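Local structure of methylxanthine N1-demethylase NdmA (Pseudomonas putida, 6ICN) at residues Ala231-Asn234 with Gln235-Ile238; Cys134-Tyr138 with Gly139-Ile143; Ser289-Ser292 with Asp293-Ile297; Arg28-Leu31 with Arg32-His36. The protein removes the N1-methyl group of caffeine and related methylxanthines as a Rieske non-heme iron oxygenase, giving theobromine and formaldehyde from caffeine with NADH and oxygen. All coordinates share one frame; numbering follows the deposited sequence.

The four contacts form two touching pairs. Contacts 1 and 3 lie in the C-terminal domain with their centres 13 Å apart, and they touch where Gln-235 NE2 packs on Leu-295 CD1 at 3.6 Å. Contact 1 holds Pro-237, which lines the caffeine pocket; in contact 3 the side chain of His-296 stays about 8 Å from the same ligand. Contacts 2 and 4, centres 16 Å apart, share an antiparallel sheet through neighbouring strands 35-40 and 140-144, where Ile-143 N probably donates to His-36 O over 2.9 Å. Contacts 1 and 4, about 36 Å apart between centres, sit on opposite sides of the chain's centre.

Contact 1 of 4, residues Ala231-Asn234 with Gln235-Ile238; sequences AVPN and QAPI. With CFF (caffeine), chain F.
Pro-233 and Ala-236 close a type I beta turn in the loop between strands 219-225 and 239-246 of the C-terminal domain, and Pro-237, just after the turn, lines the caffeine pocket. The backbone bond of the turn runs from Ala-236 N to Pro-233 O, 3.0 Å. A second, tighter bend follows: Pro-237 is the centre of an inverse gamma turn, closed by a weak bond from Ile-238 N to Ala-236 O. Water 1 bridges the two bends, donating to Ala-236 O (2.8 Å) and, probably shared with other acceptors, to Asn-234 O (3.2 Å). Asn-234 O also takes a hydrogen bond from Lys-257 NZ.

The apolar contacts centre on the Ala-236 methyl and Val-232 CG2. This branch of the valine reaches Ala-236 CB at 4.1 Å and, more loosely, Ile-238 CG1, while Pro-233 CD brushes the same Ala-236 methyl.

Gln-235 makes a contact of mixed character. Its CG sits between the backbone N and the carbonyl carbon (chi1 73°) and the chain bends sharply at chi2 (-90°), which folds the amide back over the turn until OE1 lies 3.2 Å from Pro-233 CB. Phe-299 of helix 293-313 packs against Gln-235, Ala-236 and Pro-237.

At the pocket the proline ring meets the ligand: Pro-237 CG lies 3.6 Å from N9 of caffeine, and Pro-237 O approaches the methyl carbon C12 of caffeine at 3.3 Å.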
# COMPACT_ATOMS: atom_id res chain seq x y z
N ALA A 231 29.01 -7.27 29.88
CA ALA A 231 27.60 -7.08 30.22
C ALA A 231 26.75 -7.40 29.00
O ALA A 231 26.23 -6.52 28.31
CB ALA A 231 27.36 -5.66 30.73
N VAL A 232 26.60 -8.70 28.74
CA VAL A 232 25.86 -9.17 27.57
C VAL A 232 24.85 -10.22 28.03
O VAL A 232 25.04 -10.82 29.09
CB VAL A 232 26.82 -9.74 26.49
CG1 VAL A 232 27.81 -8.66 26.03
CG2 VAL A 232 27.56 -10.96 27.01
N PRO A 233 23.76 -10.44 27.28
CA PRO A 233 22.74 -11.40 27.73
C PRO A 233 23.32 -12.80 27.88
O PRO A 233 24.30 -13.17 27.23
CB PRO A 233 21.69 -11.36 26.61
CG PRO A 233 21.91 -10.06 25.91
CD PRO A 233 23.37 -9.75 26.04
N ASN A 234 22.69 -13.60 28.75
CA ASN A 234 23.15 -14.97 28.96
C ASN A 234 22.99 -15.84 27.71
O ASN A 234 23.74 -16.82 27.55
CB ASN A 234 22.41 -15.59 30.16
CG ASN A 234 22.72 -17.08 30.36
OD1 ASN A 234 21.80 -17.90 30.49
ND2 ASN A 234 24.00 -17.44 30.38
N GLN A 235 22.05 -15.52 26.82
CA GLN A 235 21.93 -16.28 25.58
C GLN A 235 22.92 -15.85 24.51
O GLN A 235 22.97 -16.48 23.44
CB GLN A 235 20.50 -16.20 25.02
CG GLN A 235 20.11 -14.85 24.41
CD GLN A 235 19.50 -13.89 25.42
OE1 GLN A 235 19.83 -13.94 26.62
NE2 GLN A 235 18.60 -13.02 24.96
N ALA A 236 23.71 -14.80 24.76
CA ALA A 236 24.77 -14.44 23.83
C ALA A 236 25.81 -15.55 23.78
O ALA A 236 26.33 -15.94 24.84
CB ALA A 236 25.43 -13.12 24.24
N PRO A 237 26.12 -16.12 22.59
CA PRO A 237 27.20 -17.11 22.52
C PRO A 237 28.56 -16.45 22.64
O PRO A 237 29.24 -16.21 21.63
CB PRO A 237 27.01 -17.76 21.14
CG PRO A 237 25.58 -17.38 20.73
CD PRO A 237 25.37 -16.03 21.33
N ILE A 238 28.98 -16.14 23.86
CA ILE A 238 30.25 -15.49 24.14
C ILE A 238 31.10 -16.43 24.99
O ILE A 238 30.63 -16.93 26.02
CB ILE A 238 30.06 -14.13 24.83
CG1 ILE A 238 29.65 -13.07 23.80
CG2 ILE A 238 31.32 -13.72 25.57
CD1 ILE A 238 30.75 -12.70 22.82
N1 CFF F . 28.53 -13.83 15.11
C2 CFF F . 29.06 -14.14 16.33
C10 CFF F . 29.39 -13.34 14.05
C6 CFF F . 27.22 -13.96 14.88
N3 CFF F . 28.26 -14.59 17.33
O11 CFF F . 30.24 -14.01 16.52
C12 CFF F . 28.82 -14.93 18.63
C4 CFF F . 26.94 -14.73 17.10
C5 CFF F . 26.41 -14.43 15.90
N9 CFF F . 25.94 -15.15 17.90
O13 CFF F . 26.75 -13.69 13.81
N7 CFF F . 25.09 -14.68 15.95
C8 CFF F . 24.80 -15.12 17.18
C14 CFF F . 23.95 -14.59 15.06
O HOH W 1 26.59 -15.39 27.60

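Contact 2 of 4, residues Cys134-Tyr138 with Gly139-Ile143; sequences CEERY and GLIWI
The beta hairpin of strands 131-137 and 140-144 turns at Tyr-138 and Gly-139, a type I' beta turn closed by Arg-137 and Leu-140, its hydrogen-bonded pair. Leu-140 N gives to Arg-137 O and Arg-137 N to Leu-140 O, each over 3.0 Å. Further along, Glu-135 and Trp-142 form the next hydrogen-bonded pair, and the non-hydrogen-bonded Glu-136/Ile-141 pair lies between the two.

Two side chains clasp the turn. Trp-142 leans along the strands so that NE1 also donates to Arg-137 O (3.0 Å, 166° at the hydrogen), with the oxygen almost in the indole plane. Arg-137 O is thus gripped twice, the indole and Leu-140 N coming from opposite faces of its carbonyl plane. Glu-136 works from the other face of the sheet: a bend at chi2 (-82°) curls its carboxylate back over the turn. There Gly-139 N donates to Glu-136 OE1 over 2.8 Å, nearly along the C-O axis. Gly-139 has positive phi (88°), where a CB would press on the preceding carbonyl oxygen.

The side chains of Ile-141 and Glu-136 cross at about a right angle, Ile-141 CD1 3.8 Å from Glu-136 CB, and Cys-134 SG rests on Ile-141 CG2 at 3.7 Å. On the tryptophan's side, Tyr-138 CD2 touches Trp-142 CZ2 at 4.1 Å; the phenol OH bonds to Pro-155 O and the ring meets Phe-157 edge to face. Strand 35-40 flanks strand 140-144. The whole is a two-residue type I' hairpin, here within the sheet of the Rieske domain.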
# COMPACT_ATOMS: atom_id res chain seq x y z
N CYS A 134 24.10 -32.29 -6.84
CA CYS A 134 23.12 -31.77 -5.89
C CYS A 134 22.98 -32.77 -4.75
O CYS A 134 22.70 -33.95 -5.01
CB CYS A 134 21.77 -31.56 -6.58
SG CYS A 134 20.52 -30.84 -5.48
N GLU A 135 23.14 -32.31 -3.51
CA GLU A 135 23.05 -33.17 -2.34
C GLU A 135 22.41 -32.43 -1.17
O GLU A 135 22.63 -31.22 -0.98
CB GLU A 135 24.43 -33.66 -1.84
CG GLU A 135 25.19 -34.48 -2.84
CD GLU A 135 24.65 -35.89 -2.95
OE1 GLU A 135 24.03 -36.38 -1.97
OE2 GLU A 135 24.84 -36.51 -4.02
N GLU A 136 21.66 -33.17 -0.36
CA GLU A 136 21.23 -32.69 0.95
C GLU A 136 22.29 -33.00 1.99
O GLU A 136 22.88 -34.09 2.01
CB GLU A 136 19.90 -33.32 1.37
CG GLU A 136 19.38 -32.86 2.74
CD GLU A 136 20.01 -33.59 3.95
OE1 GLU A 136 20.22 -32.97 5.01
OE2 GLU A 136 20.28 -34.81 3.85
N ARG A 137 22.56 -32.02 2.85
CA ARG A 137 23.39 -32.24 4.03
C ARG A 137 23.02 -31.18 5.07
O ARG A 137 22.87 -30.00 4.72
CB ARG A 137 24.89 -32.19 3.70
CG ARG A 137 25.74 -32.79 4.84
CD ARG A 137 27.18 -33.16 4.42
NE ARG A 137 27.22 -34.17 3.37
CZ ARG A 137 28.34 -34.54 2.75
NH1 ARG A 137 29.50 -34.00 3.11
NH2 ARG A 137 28.31 -35.46 1.79
N TYR A 138 22.87 -31.61 6.32
CA TYR A 138 22.56 -30.73 7.45
C TYR A 138 21.21 -30.05 7.32
O TYR A 138 20.95 -29.07 8.02
CB TYR A 138 23.62 -29.63 7.65
CG TYR A 138 25.04 -30.10 7.52
CD1 TYR A 138 25.49 -31.23 8.20
CD2 TYR A 138 25.94 -29.41 6.71
CE1 TYR A 138 26.81 -31.66 8.09
CE2 TYR A 138 27.26 -29.83 6.60
CZ TYR A 138 27.67 -30.96 7.28
OH TYR A 138 28.98 -31.38 7.19
N GLY A 139 20.32 -30.55 6.46
CA GLY A 139 19.04 -29.88 6.29
C GLY A 139 19.06 -28.78 5.24
O GLY A 139 18.05 -28.06 5.10
N LEU A 140 20.16 -28.62 4.53
CA LEU A 140 20.24 -27.72 3.40
C LEU A 140 20.44 -28.52 2.12
O LEU A 140 20.92 -29.66 2.14
CB LEU A 140 21.40 -26.72 3.56
CG LEU A 140 21.51 -25.94 4.88
CD1 LEU A 140 22.71 -24.98 4.88
CD2 LEU A 140 20.23 -25.21 5.22
N ILE A 141 20.12 -27.90 1.00
CA ILE A 141 20.36 -28.45 -0.33
C ILE A 141 21.55 -27.72 -0.92
O ILE A 141 21.55 -26.48 -0.98
CB ILE A 141 19.12 -28.29 -1.24
CG1 ILE A 141 17.91 -29.00 -0.64
CG2 ILE A 141 19.43 -28.79 -2.65
CD1 ILE A 141 18.11 -30.47 -0.47
N TRP A 142 22.56 -28.49 -1.37
CA TRP A 142 23.82 -27.95 -1.87
C TRP A 142 23.99 -28.27 -3.35
O TRP A 142 23.65 -29.37 -3.79
CB TRP A 142 25.00 -28.55 -1.10
CG TRP A 142 24.94 -28.39 0.37
CD1 TRP A 142 24.20 -29.13 1.26
CD2 TRP A 142 25.67 -27.44 1.15
NE1 TRP A 142 24.43 -28.68 2.54
CE2 TRP A 142 25.32 -27.63 2.50
CE3 TRP A 142 26.57 -26.40 0.82
CZ2 TRP A 142 25.86 -26.87 3.53
CZ3 TRP A 142 27.10 -25.65 1.85
CH2 TRP A 142 26.74 -25.88 3.19
N ILE A 143 24.52 -27.32 -4.12
CA ILE A 143 24.75 -27.50 -5.54
C ILE A 143 26.19 -27.13 -5.89
O ILE A 143 26.72 -26.12 -5.41
CB ILE A 143 23.77 -26.65 -6.39
CG1 ILE A 143 22.35 -27.19 -6.24
CG2 ILE A 143 24.17 -26.68 -7.88
CD1 ILE A 143 21.31 -26.32 -6.96

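Contact 3 of 4, residues Ser289-Ser292 with Asp293-Ile297; sequences SDDS and DYLHI
With CG of Asp-291 tucked between its backbone N and carbonyl carbon (chi1 55°) and the imidazole of His-296 turned away from its own carbonyl carbon (chi1 -60°), the two side chains meet across the first turn of helix 293-313. His-296 NE2 donates to Asp-291 OD2 over 2.9 Å. The oxygen lies near the ring plane, at the imidazole edge, but the N-H arrives from above the carboxylate plane; the two planes stand 65° apart. The other carboxylate oxygen, Asp-291 OD1, is held by a salt bridge to Arg-286 NE, so both ends of the group are tied and its rotation should be restricted.

Ser-292 makes the capping bond. Its OG accepts from Tyr-294 N at 2.9 Å, while also lying near the plane of the tyrosine ring, at its edge, 3.5 Å from Tyr-294 CB. The same hydroxyl is hydrogen-bonded to Glu-45 of the second subunit, which places the start of this helix at the subunit interface. Ser-292 O accepts a weak bond from Leu-295 N, and approaches His-296 CD2 at 3.4 Å. Leu-295 CB lies 3.3 Å from Ser-292 O, and Leu-295 CD2 comes to 4.0 Å from Asp-291 OD2.

Ile-297 N donates to Asp-293 O, 2.9 Å, a bond of the helix, and Asp-293 forms salt bridges with Arg-166 and Arg-286. Ser-292 is a serine N-cap, here joined by a histidine-carboxylate hydrogen bond from the first turn back to the residue before the cap.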
# COMPACT_ATOMS: atom_id res chain seq x y z
N SER A 289 19.69 -27.24 26.20
CA SER A 289 18.61 -27.09 25.23
C SER A 289 17.22 -27.18 25.87
O SER A 289 16.23 -27.40 25.15
CB SER A 289 18.73 -28.12 24.12
OG SER A 289 18.64 -29.45 24.62
N ASP A 290 17.12 -27.03 27.19
CA ASP A 290 15.81 -27.04 27.83
C ASP A 290 15.11 -25.69 27.71
O ASP A 290 13.92 -25.59 28.03
CB ASP A 290 15.96 -27.42 29.30
CG ASP A 290 17.05 -26.60 30.02
OD1 ASP A 290 18.20 -26.57 29.56
OD2 ASP A 290 16.69 -25.97 31.04
N ASP A 291 15.80 -24.65 27.23
CA ASP A 291 15.23 -23.33 27.08
C ASP A 291 14.55 -23.21 25.71
O ASP A 291 14.51 -24.15 24.92
CB ASP A 291 16.31 -22.28 27.24
CG ASP A 291 17.49 -22.50 26.29
OD1 ASP A 291 17.45 -23.44 25.47
OD2 ASP A 291 18.45 -21.72 26.37
N SER A 292 14.03 -22.03 25.42
CA SER A 292 13.26 -21.82 24.20
C SER A 292 14.16 -21.63 22.99
O SER A 292 15.09 -20.81 23.04
CB SER A 292 12.37 -20.59 24.34
OG SER A 292 11.80 -20.28 23.08
N ASP A 293 13.86 -22.33 21.89
CA ASP A 293 14.54 -22.05 20.62
C ASP A 293 14.44 -20.58 20.25
O ASP A 293 15.35 -20.02 19.63
CB ASP A 293 13.93 -22.87 19.48
CG ASP A 293 14.24 -24.35 19.58
OD1 ASP A 293 15.15 -24.73 20.34
OD2 ASP A 293 13.56 -25.14 18.89
N TYR A 294 13.31 -19.94 20.59
CA TYR A 294 13.05 -18.57 20.14
C TYR A 294 13.80 -17.52 20.95
O TYR A 294 13.98 -16.39 20.47
CB TYR A 294 11.55 -18.31 20.16
CG TYR A 294 10.89 -19.27 19.20
CD1 TYR A 294 10.97 -19.05 17.83
CD2 TYR A 294 10.27 -20.43 19.65
CE1 TYR A 294 10.42 -19.94 16.94
CE2 TYR A 294 9.70 -21.33 18.76
CZ TYR A 294 9.78 -21.06 17.40
OH TYR A 294 9.25 -21.93 16.48
N LEU A 295 14.25 -17.87 22.16
CA LEU A 295 15.25 -17.05 22.83
C LEU A 295 16.46 -16.85 21.93
O LEU A 295 16.93 -15.73 21.72
CB LEU A 295 15.66 -17.73 24.14
CG LEU A 295 16.73 -16.99 24.94
CD1 LEU A 295 16.18 -15.67 25.47
CD2 LEU A 295 17.20 -17.88 26.07
N HIS A 296 16.94 -17.95 21.35
CA HIS A 296 18.14 -17.89 20.52
C HIS A 296 17.85 -17.30 19.14
O HIS A 296 18.64 -16.50 18.64
CB HIS A 296 18.73 -19.29 20.42
CG HIS A 296 19.11 -19.83 21.77
ND1 HIS A 296 20.23 -19.40 22.44
CD2 HIS A 296 18.45 -20.65 22.62
CE1 HIS A 296 20.28 -19.99 23.62
NE2 HIS A 296 19.20 -20.74 23.76
N ILE A 297 16.73 -17.70 18.53
CA ILE A 297 16.39 -17.17 17.20
C ILE A 297 16.24 -15.66 17.27
O ILE A 297 16.74 -14.93 16.40
CB ILE A 297 15.12 -17.85 16.65
CG1 ILE A 297 15.41 -19.32 16.33
CG2 ILE A 297 14.65 -17.12 15.37
CD1 ILE A 297 14.13 -20.18 16.16

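Contact 4 of 4, residues Arg28-Leu31 with Arg32-His36; sequences REYL and RHFWH
Leu-31 O takes two hydrogen bonds where a series of tight, 3-10-like turns runs into strand 35-40, an edge strand of the Rieske-domain sheet within this chain. His-36 reaches back along the chain and NE2 donates to Leu-31 O over 2.9 Å (163° at the hydrogen), the oxygen lying at the edge of the imidazole, close to its plane. Phe-34 N reaches the same oxygen at 3.2 Å from the opposite face of the carbonyl plane. The imidazole takes this position with CG anti to the carbonyl carbon of His-36 (chi1 -58°).

The turns leading up to it are closed by Arg-32 N to Glu-29 O, 3.0 Å, and His-33 N to Tyr-30 O. Around them the apolar groups pack: Tyr-30 CD2 meets Phe-34 CE2 at 4.2 Å, one ring aslant to the other, and Leu-31 CD2 lies over one face of the Tyr-30 ring, toward its rim. Leu-339 and Leu-342 of helix 330-348 touch the tyrosine.

Farther out, polar groups surround Glu-29. Water 2 donates to Glu-29 OE2 and is hydrogen-bonded to His-33 NE2 at 2.8 Å, in the imidazole plane; the ring of His-33 also stacks on Phe-149. Water 3 accepts from Arg-32 NE. The arginine's firm partner is Glu-62, by a salt bridge; none of its N-H groups points at Glu-29 OE2, which lies off the guanidinium plane, so only the opposite charges are near each other. Instead the arginine chain, extended at chi2 (174°), runs its aliphatic part beside the carboxylate, with Arg-32 CD 3.5 Å from Glu-29 OE1.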
# COMPACT_ATOMS: atom_id res chain seq x y z
N ARG A 28 34.67 -14.53 -11.16
CA ARG A 28 33.83 -15.38 -10.32
C ARG A 28 33.80 -16.82 -10.77
O ARG A 28 33.19 -17.65 -10.09
CB ARG A 28 32.40 -14.83 -10.29
CG ARG A 28 32.32 -13.37 -9.86
CD ARG A 28 31.06 -13.11 -8.98
NE ARG A 28 31.39 -13.09 -7.57
CZ ARG A 28 30.50 -13.24 -6.59
NH1 ARG A 28 30.87 -13.20 -5.29
NH2 ARG A 28 29.22 -13.46 -6.88
N GLU A 29 34.41 -17.12 -11.91
CA GLU A 29 34.30 -18.46 -12.46
C GLU A 29 34.77 -19.52 -11.47
O GLU A 29 34.16 -20.58 -11.34
CB GLU A 29 35.09 -18.54 -13.77
CG GLU A 29 35.22 -19.91 -14.37
CD GLU A 29 33.98 -20.36 -15.12
OE1 GLU A 29 33.06 -19.53 -15.33
OE2 GLU A 29 33.93 -21.55 -15.51
N TYR A 30 35.84 -19.21 -10.72
CA TYR A 30 36.41 -20.21 -9.82
C TYR A 30 35.41 -20.64 -8.75
O TYR A 30 35.47 -21.78 -8.28
CB TYR A 30 37.72 -19.69 -9.21
CG TYR A 30 37.58 -18.80 -7.98
CD1 TYR A 30 37.20 -17.46 -8.10
CD2 TYR A 30 37.85 -19.29 -6.72
CE1 TYR A 30 37.07 -16.66 -6.98
CE2 TYR A 30 37.74 -18.49 -5.59
CZ TYR A 30 37.34 -17.18 -5.73
OH TYR A 30 37.22 -16.38 -4.62
N LEU A 31 34.48 -19.76 -8.37
CA LEU A 31 33.50 -20.12 -7.35
C LEU A 31 32.55 -21.23 -7.79
O LEU A 31 31.97 -21.90 -6.94
CB LEU A 31 32.69 -18.88 -6.93
CG LEU A 31 33.53 -17.80 -6.24
CD1 LEU A 31 32.68 -16.54 -5.99
CD2 LEU A 31 34.07 -18.33 -4.93
N ARG A 32 32.40 -21.45 -9.10
CA ARG A 32 31.51 -22.51 -9.59
C ARG A 32 32.00 -23.90 -9.19
O ARG A 32 31.22 -24.85 -9.19
CB ARG A 32 31.38 -22.44 -11.13
CG ARG A 32 30.78 -21.13 -11.64
CD ARG A 32 30.81 -21.03 -13.17
NE ARG A 32 30.13 -22.15 -13.82
CZ ARG A 32 28.85 -22.13 -14.17
NH1 ARG A 32 28.12 -21.04 -13.95
NH2 ARG A 32 28.30 -23.20 -14.75
N HIS A 33 33.27 -24.03 -8.80
CA HIS A 33 33.82 -25.33 -8.44
C HIS A 33 33.52 -25.76 -7.02
O HIS A 33 33.81 -26.90 -6.67
CB HIS A 33 35.35 -25.31 -8.68
CG HIS A 33 35.70 -25.26 -10.13
ND1 HIS A 33 35.96 -26.39 -10.87
CD2 HIS A 33 35.74 -24.22 -11.00
CE1 HIS A 33 36.19 -26.05 -12.12
NE2 HIS A 33 36.07 -24.74 -12.23
N PHE A 34 32.94 -24.88 -6.19
CA PHE A 34 32.61 -25.22 -4.81
C PHE A 34 31.14 -25.61 -4.69
O PHE A 34 30.31 -25.29 -5.55
CB PHE A 34 32.89 -24.04 -3.88
CG PHE A 34 34.35 -23.71 -3.76
CD1 PHE A 34 35.17 -24.48 -2.94
CD2 PHE A 34 34.88 -22.61 -4.42
CE1 PHE A 34 36.53 -24.19 -2.81
CE2 PHE A 34 36.23 -22.31 -4.30
CZ PHE A 34 37.04 -23.09 -3.48
N TRP A 35 30.84 -26.34 -3.62
CA TRP A 35 29.46 -26.57 -3.20
C TRP A 35 28.91 -25.33 -2.51
O TRP A 35 29.53 -24.81 -1.58
CB TRP A 35 29.38 -27.76 -2.25
CG TRP A 35 29.75 -29.09 -2.88
CD1 TRP A 35 31.01 -29.61 -3.03
CD2 TRP A 35 28.85 -30.05 -3.44
NE1 TRP A 35 30.94 -30.84 -3.66
CE2 TRP A 35 29.62 -31.13 -3.92
CE3 TRP A 35 27.46 -30.10 -3.59
CZ2 TRP A 35 29.05 -32.25 -4.52
CZ3 TRP A 35 26.89 -31.22 -4.20
CH2 TRP A 35 27.69 -32.29 -4.63
N HIS A 36 27.72 -24.90 -2.92
CA HIS A 36 27.04 -23.79 -2.26
C HIS A 36 25.64 -24.22 -1.86
O HIS A 36 24.96 -24.90 -2.64
CB HIS A 36 26.95 -22.57 -3.19
CG HIS A 36 28.28 -22.08 -3.69
ND1 HIS A 36 29.14 -21.34 -2.90
CD2 HIS A 36 28.87 -22.20 -4.90
CE1 HIS A 36 30.22 -21.05 -3.60
NE2 HIS A 36 30.09 -21.56 -4.82
O HOH W 2 36.34 -23.51 -14.69
O HOH W 3 32.46 -23.49 -14.80